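Local coordinates for protein tonb-dependent siderophore receptor (Acinetobacter baumannii, PDB 5FR8) that probably takes up iron across the outer membrane by binding iron-chelating siderophores, possibly including ferric enterobactin, at residues A[249-254]-A[300-305]. Numbering follows the deposited sequence.
Sequences QQTVLL and THEGDW
Thr251 and Glu302 form a hydrogen-bonded pair between two antiparallel strands of the TonB-dependent receptor beta-barrel. Residues 250-254 begin one strand and 300-305 end the next; the centre of the contact lies about 30 Å from the centre of the chain. Strands 232-247 and 308-323 continue the barrel wall beyond them.

Backbone bonds set the register. Thr251 N gives to Glu302 O at 3.2 Å, and Glu302 N returns a bond to Thr251 O. Leu253 and Thr300 make a second such pair. A last bond, Asp304 N to Gln249 O at 2.8 Å, holds the residue just before strand 250-254. Gln250 with Gly303 and Val252 with His301 are non-hydrogen-bonded pairs.

On the face of Thr251 and Leu253, contacts are mostly between aliphatic carbons. Leu253 CB lies 4.1 Å from Thr300 CB, and Thr251 CB meets Glu302 CG at 3.8 Å. Thr300 and Glu302 also touch Lys311 of the next strand.

Gln250 and His301 share the other face with Val252; Trp305 packs against both glutamines at the end of the strand pair. Its six-membered ring does the touching: CZ3 meets Gln249 CG at 3.7 Å, and Gln250 NE2 comes to the edge at CH2. Trp305 NE1 is hydrogen-bonded to Ser310 OG. Gln250 is extended beyond CG, which carries its amide to the His301 ring edge. There His301 NE2 donates to Gln250 OE1 at 2.8 Å, nearly straight at 172°, from above the carbonyl plane.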
loop_
_atom_site.group_PDB
_atom_site.type_symbol
_atom_site.label_atom_id
_atom_site.label_comp_id
_atom_site.label_asym_id
_atom_site.label_seq_id
_atom_site.Cartn_x
_atom_site.Cartn_y
_atom_site.Cartn_z
ATOM N N GLN A 249 -21.862 30.209 2.836
ATOM C CA GLN A 249 -21.317 29.474 1.696
ATOM C C GLN A 249 -19.838 29.111 1.799
ATOM O O GLN A 249 -19.262 28.648 0.816
ATOM C CB GLN A 249 -21.555 30.261 0.413
ATOM C CG GLN A 249 -21.208 31.721 0.532
ATOM C CD GLN A 249 -22.010 32.580 -0.420
ATOM O OE1 GLN A 249 -22.816 32.085 -1.196
ATOM N NE2 GLN A 249 -21.787 33.883 -0.362
ATOM N N GLN A 250 -19.227 29.285 2.973
ATOM C CA GLN A 250 -17.785 29.005 3.140
ATOM C C GLN A 250 -17.455 28.197 4.381
ATOM O O GLN A 250 -17.881 28.529 5.480
ATOM C CB GLN A 250 -16.992 30.305 3.176
ATOM C CG GLN A 250 -16.975 31.015 1.837
ATOM C CD GLN A 250 -16.128 32.252 1.867
ATOM O OE1 GLN A 250 -15.020 32.230 2.396
ATOM N NE2 GLN A 250 -16.643 33.351 1.315
ATOM N N THR A 251 -16.677 27.138 4.204
ATOM C CA THR A 251 -16.317 26.252 5.312
ATOM C C THR A 251 -14.805 26.091 5.349
ATOM O O THR A 251 -14.145 26.059 4.313
ATOM C CB THR A 251 -16.979 24.863 5.188
ATOM O OG1 THR A 251 -18.400 24.983 5.294
ATOM C CG2 THR A 251 -16.546 23.970 6.280
ATOM N N VAL A 252 -14.247 26.020 6.553
ATOM C CA VAL A 252 -12.812 25.842 6.722
ATOM C C VAL A 252 -12.556 24.654 7.654
ATOM O O VAL A 252 -13.117 24.589 8.749
ATOM C CB VAL A 252 -12.177 27.112 7.283
ATOM C CG1 VAL A 252 -10.714 26.875 7.555
ATOM C CG2 VAL A 252 -12.354 28.269 6.310
ATOM N N LEU A 253 -11.729 23.713 7.193
ATOM C CA LEU A 253 -11.334 22.545 7.972
ATOM C C LEU A 253 -9.870 22.595 8.340
ATOM O O LEU A 253 -9.002 22.916 7.530
ATOM C CB LEU A 253 -11.547 21.284 7.186
ATOM C CG LEU A 253 -12.978 20.778 7.163
ATOM C CD1 LEU A 253 -13.845 21.605 6.218
ATOM C CD2 LEU A 253 -12.979 19.318 6.732
ATOM N N LEU A 254 -9.586 22.230 9.573
ATOM C CA LEU A 254 -8.224 22.094 10.011
ATOM C C LEU A 254 -8.039 20.649 10.409
ATOM O O LEU A 254 -8.821 20.140 11.212
ATOM C CB LEU A 254 -7.997 22.982 11.222
ATOM C CG LEU A 254 -6.582 22.915 11.791
ATOM C CD1 LEU A 254 -5.608 23.568 10.816
ATOM C CD2 LEU A 254 -6.516 23.568 13.163
ATOM N N THR A 300 -8.299 23.309 4.598
ATOM C CA THR A 300 -9.181 23.172 3.450
ATOM C C THR A 300 -10.249 24.242 3.454
ATOM O O THR A 300 -10.804 24.546 4.494
ATOM C CB THR A 300 -9.865 21.811 3.460
ATOM O OG1 THR A 300 -8.860 20.787 3.516
ATOM C CG2 THR A 300 -10.684 21.641 2.201
ATOM N N HIS A 301 -10.528 24.814 2.289
ATOM C CA HIS A 301 -11.655 25.744 2.115
ATOM C C HIS A 301 -12.598 25.234 1.024
ATOM O O HIS A 301 -12.179 24.872 -0.072
ATOM C CB HIS A 301 -11.136 27.157 1.789
ATOM C CG HIS A 301 -12.205 28.184 1.575
ATOM N ND1 HIS A 301 -12.944 28.258 0.414
ATOM C CD2 HIS A 301 -12.646 29.195 2.361
ATOM C CE1 HIS A 301 -13.797 29.267 0.498
ATOM N NE2 HIS A 301 -13.638 29.852 1.670
ATOM N N GLU A 302 -13.878 25.207 1.346
ATOM C CA GLU A 302 -14.875 24.741 0.416
ATOM C C GLU A 302 -15.989 25.754 0.233
ATOM O O GLU A 302 -16.739 26.051 1.158
ATOM C CB GLU A 302 -15.452 23.394 0.842
ATOM C CG GLU A 302 -15.286 22.999 2.293
ATOM C CD GLU A 302 -15.436 21.493 2.491
ATOM O OE1 GLU A 302 -14.586 20.738 1.965
ATOM O OE2 GLU A 302 -16.407 21.063 3.157
ATOM N N GLY A 303 -16.083 26.275 -0.985
ATOM C CA GLY A 303 -17.101 27.247 -1.330
ATOM C C GLY A 303 -18.336 26.601 -1.915
ATOM O O GLY A 303 -18.260 25.642 -2.706
ATOM N N ASP A 304 -19.485 27.144 -1.523
ATOM C CA ASP A 304 -20.766 26.676 -2.020
ATOM C C ASP A 304 -21.487 27.838 -2.733
ATOM O O ASP A 304 -22.333 28.514 -2.143
ATOM C CB ASP A 304 -21.588 26.104 -0.857
ATOM C CG ASP A 304 -22.792 25.312 -1.331
ATOM O OD1 ASP A 304 -23.804 25.923 -1.679
ATOM O OD2 ASP A 304 -22.724 24.079 -1.362
ATOM N N TRP A 305 -21.135 28.058 -4.004
ATOM C CA TRP A 305 -21.569 29.245 -4.760
ATOM C C TRP A 305 -22.732 28.948 -5.686
ATOM O O TRP A 305 -23.008 27.784 -6.003
ATOM C CB TRP A 305 -20.407 29.816 -5.584
ATOM C CG TRP A 305 -19.112 29.799 -4.847
ATOM C CD1 TRP A 305 -18.078 28.942 -5.034
ATOM C CD2 TRP A 305 -18.733 30.659 -3.781
ATOM N NE1 TRP A 305 -17.074 29.218 -4.158
ATOM C CE2 TRP A 305 -17.451 30.278 -3.378
ATOM C CE3 TRP A 305 -19.350 31.733 -3.139
ATOM C CZ2 TRP A 305 -16.769 30.927 -2.355
ATOM C CZ3 TRP A 305 -18.678 32.370 -2.125
ATOM C CH2 TRP A 305 -17.400 31.967 -1.741
#